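Local coordinates for protein trehalose monomycolate transport factor A (Mycolicibacterium smegmatis MC2 155, PDB 6T84) that is required for MmpL3-dependent transport of trehalose monomycolate to the mycobacterial cell wall, and for growth and cell elongation, at residues Val47-Val52 and Phe63-Glu68. Numbering follows the deposited sequence. Where two conformers were deposited one is given.
Sequences VTAKNV and FIFDIE
The Phe-65 ring meets the methyl of Ala-49 obliquely, with Ala-49 CB 3.9 Å from Phe-65 CD1, while Ile-67 CG1 lies in the ring plane at its edge and the Trp-36 ring runs nearly parallel to it. All this belongs to an antiparallel pairing in the N-terminal domain, probably cytoplasmic: 47-51 leads into strand 52-57, and the contact lies at the open end of the beta-hairpin that this strand forms with 60-67. A chi1 of 52° swings the Phe-65 ring away from 47-52, so that Ala-49 touches it on the CG-CD1 side. Val-52 CG2 sits against Phe-65 CB, and further along Val-47 CG2 meets Ile-67 CG2 at 3.7 Å, the two side chains crossing at about a right angle. Lys-50 and Asp-66 form a hydrogen-bonded pair: Lys-50 N gives to Asp-66 O (3.0 Å), and Asp-66 N returns a bond to Lys-50 O (2.8 Å). The chain turns a corner at Asn-51; before it, strand 49-50 also pairs with 28-29, and after it the chain runs on in strand 52-57. Beyond the corner, Val-52 CA makes a CA-H...O contact with Ile-64 O.

Two separate polar links join the segments. Lys-50 stretches its aliphatic chain out nearly straight to reach Glu-68 in a salt bridge: Lys-50 NZ lies 2.7 Å from Glu-68 OE2 and comes from above the carboxylate plane, 57° out of it, although Glu-68 is poorly ordered. Asp-66 is gripped through both oxygens, with OD1 taken by Arg-14 and Thr-72. In the conformer given, Asn-51 OD1 accepts from Tyr-25 OH, consistent with ND2 facing Asp-66. Asn-51 ND2 gives to Asp-66 OD2 (3.2 Å) on the anti side, the amide and carboxylate planes 76° apart, and a water donates to the same OD2 at 2.8 Å while accepting weakly from Asn-51 ND2.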
# COMPACT_ATOMS: atom_id res chain seq x y z
N VAL A 47 -17.05 5.24 -3.72
CA VAL A 47 -16.27 5.06 -4.93
C VAL A 47 -16.11 3.57 -5.16
O VAL A 47 -16.25 2.76 -4.25
CB VAL A 47 -14.89 5.74 -4.85
CG1 VAL A 47 -15.03 7.27 -4.85
CG2 VAL A 47 -14.12 5.26 -3.63
N THR A 48 -15.84 3.20 -6.41
CA THR A 48 -15.53 1.82 -6.72
C THR A 48 -14.15 1.77 -7.34
O THR A 48 -13.66 2.75 -7.92
CB THR A 48 -16.49 1.22 -7.73
OG1 THR A 48 -16.37 1.95 -8.94
CG2 THR A 48 -17.94 1.28 -7.25
N ALA A 49 -13.56 0.60 -7.27
CA ALA A 49 -12.23 0.35 -7.80
C ALA A 49 -12.32 0.24 -9.32
O ALA A 49 -13.20 -0.47 -9.86
CB ALA A 49 -11.71 -0.95 -7.20
N LYS A 50 -11.43 0.93 -10.04
CA LYS A 50 -11.44 0.89 -11.49
C LYS A 50 -10.09 0.44 -12.01
O LYS A 50 -9.07 0.56 -11.33
CB LYS A 50 -11.82 2.24 -12.12
CG LYS A 50 -13.30 2.56 -11.86
CD LYS A 50 -13.81 3.67 -12.70
CE LYS A 50 -15.31 3.86 -12.41
NZ LYS A 50 -15.82 5.19 -12.84
N ASN A 51 -10.07 0.02 -13.28
CA ASN A 51 -8.84 -0.47 -13.92
C ASN A 51 -8.12 -1.46 -13.00
O ASN A 51 -6.97 -1.29 -12.59
CB ASN A 51 -7.90 0.69 -14.28
CG ASN A 51 -8.42 1.49 -15.39
OD1 ASN A 51 -8.83 0.94 -16.39
ND2 ASN A 51 -8.36 2.82 -15.26
N VAL A 52 -8.88 -2.49 -12.65
CA VAL A 52 -8.51 -3.43 -11.60
C VAL A 52 -7.67 -4.55 -12.19
O VAL A 52 -8.03 -5.15 -13.22
CB VAL A 52 -9.79 -3.99 -10.95
CG1 VAL A 52 -9.40 -4.99 -9.82
CG2 VAL A 52 -10.65 -2.85 -10.40
N PHE A 63 -3.61 -7.05 -5.60
CA PHE A 63 -4.64 -6.30 -6.34
C PHE A 63 -4.14 -4.90 -6.63
O PHE A 63 -3.52 -4.29 -5.76
CB PHE A 63 -5.94 -6.22 -5.52
CG PHE A 63 -6.51 -7.61 -5.09
CD1 PHE A 63 -6.28 -8.77 -5.83
CD2 PHE A 63 -7.26 -7.72 -3.97
CE1 PHE A 63 -6.81 -10.03 -5.46
CE2 PHE A 63 -7.81 -8.95 -3.60
CZ PHE A 63 -7.58 -10.11 -4.35
N ILE A 64 -4.35 -4.41 -7.84
CA ILE A 64 -3.92 -3.08 -8.25
C ILE A 64 -5.14 -2.39 -8.84
O ILE A 64 -5.82 -2.98 -9.69
CB ILE A 64 -2.79 -3.17 -9.29
CG1 ILE A 64 -1.63 -4.03 -8.71
CG2 ILE A 64 -2.29 -1.73 -9.63
CD1 ILE A 64 -1.59 -5.45 -9.24
N PHE A 65 -5.40 -1.17 -8.40
CA PHE A 65 -6.64 -0.53 -8.87
C PHE A 65 -6.53 0.98 -8.68
O PHE A 65 -5.65 1.47 -7.96
CB PHE A 65 -7.89 -1.08 -8.13
CG PHE A 65 -7.76 -1.04 -6.66
CD1 PHE A 65 -8.13 0.11 -5.94
CD2 PHE A 65 -7.20 -2.11 -5.97
CE1 PHE A 65 -7.94 0.17 -4.53
CE2 PHE A 65 -7.05 -2.07 -4.57
CZ PHE A 65 -7.43 -0.93 -3.85
N ASP A 66 -7.41 1.71 -9.36
CA ASP A 66 -7.48 3.15 -9.22
C ASP A 66 -8.71 3.52 -8.39
O ASP A 66 -9.77 2.90 -8.52
CB ASP A 66 -7.61 3.83 -10.59
CG ASP A 66 -6.45 3.53 -11.50
OD1 ASP A 66 -5.34 3.24 -11.00
OD2 ASP A 66 -6.63 3.63 -12.73
N ILE A 67 -8.55 4.52 -7.54
CA ILE A 67 -9.66 5.19 -6.88
C ILE A 67 -9.73 6.57 -7.52
O ILE A 67 -8.86 7.40 -7.28
CB ILE A 67 -9.42 5.31 -5.37
CG1 ILE A 67 -9.06 3.92 -4.79
CG2 ILE A 67 -10.62 5.97 -4.68
CD1 ILE A 67 -8.77 3.93 -3.29
N GLU A 68 -10.74 6.81 -8.35
CA GLU A 68 -10.72 7.98 -9.25
C GLU A 68 -10.25 9.27 -8.60
O GLU A 68 -10.75 9.67 -7.54
CB GLU A 68 -12.09 8.21 -9.85
CG GLU A 68 -12.43 7.28 -11.00
CD GLU A 68 -13.89 7.36 -11.35
OE1 GLU A 68 -14.27 8.26 -12.12
OE2 GLU A 68 -14.67 6.53 -10.83
O HOH W 1 -12.54 4.66 -9.22
O HOH W 2 -8.99 4.88 -13.49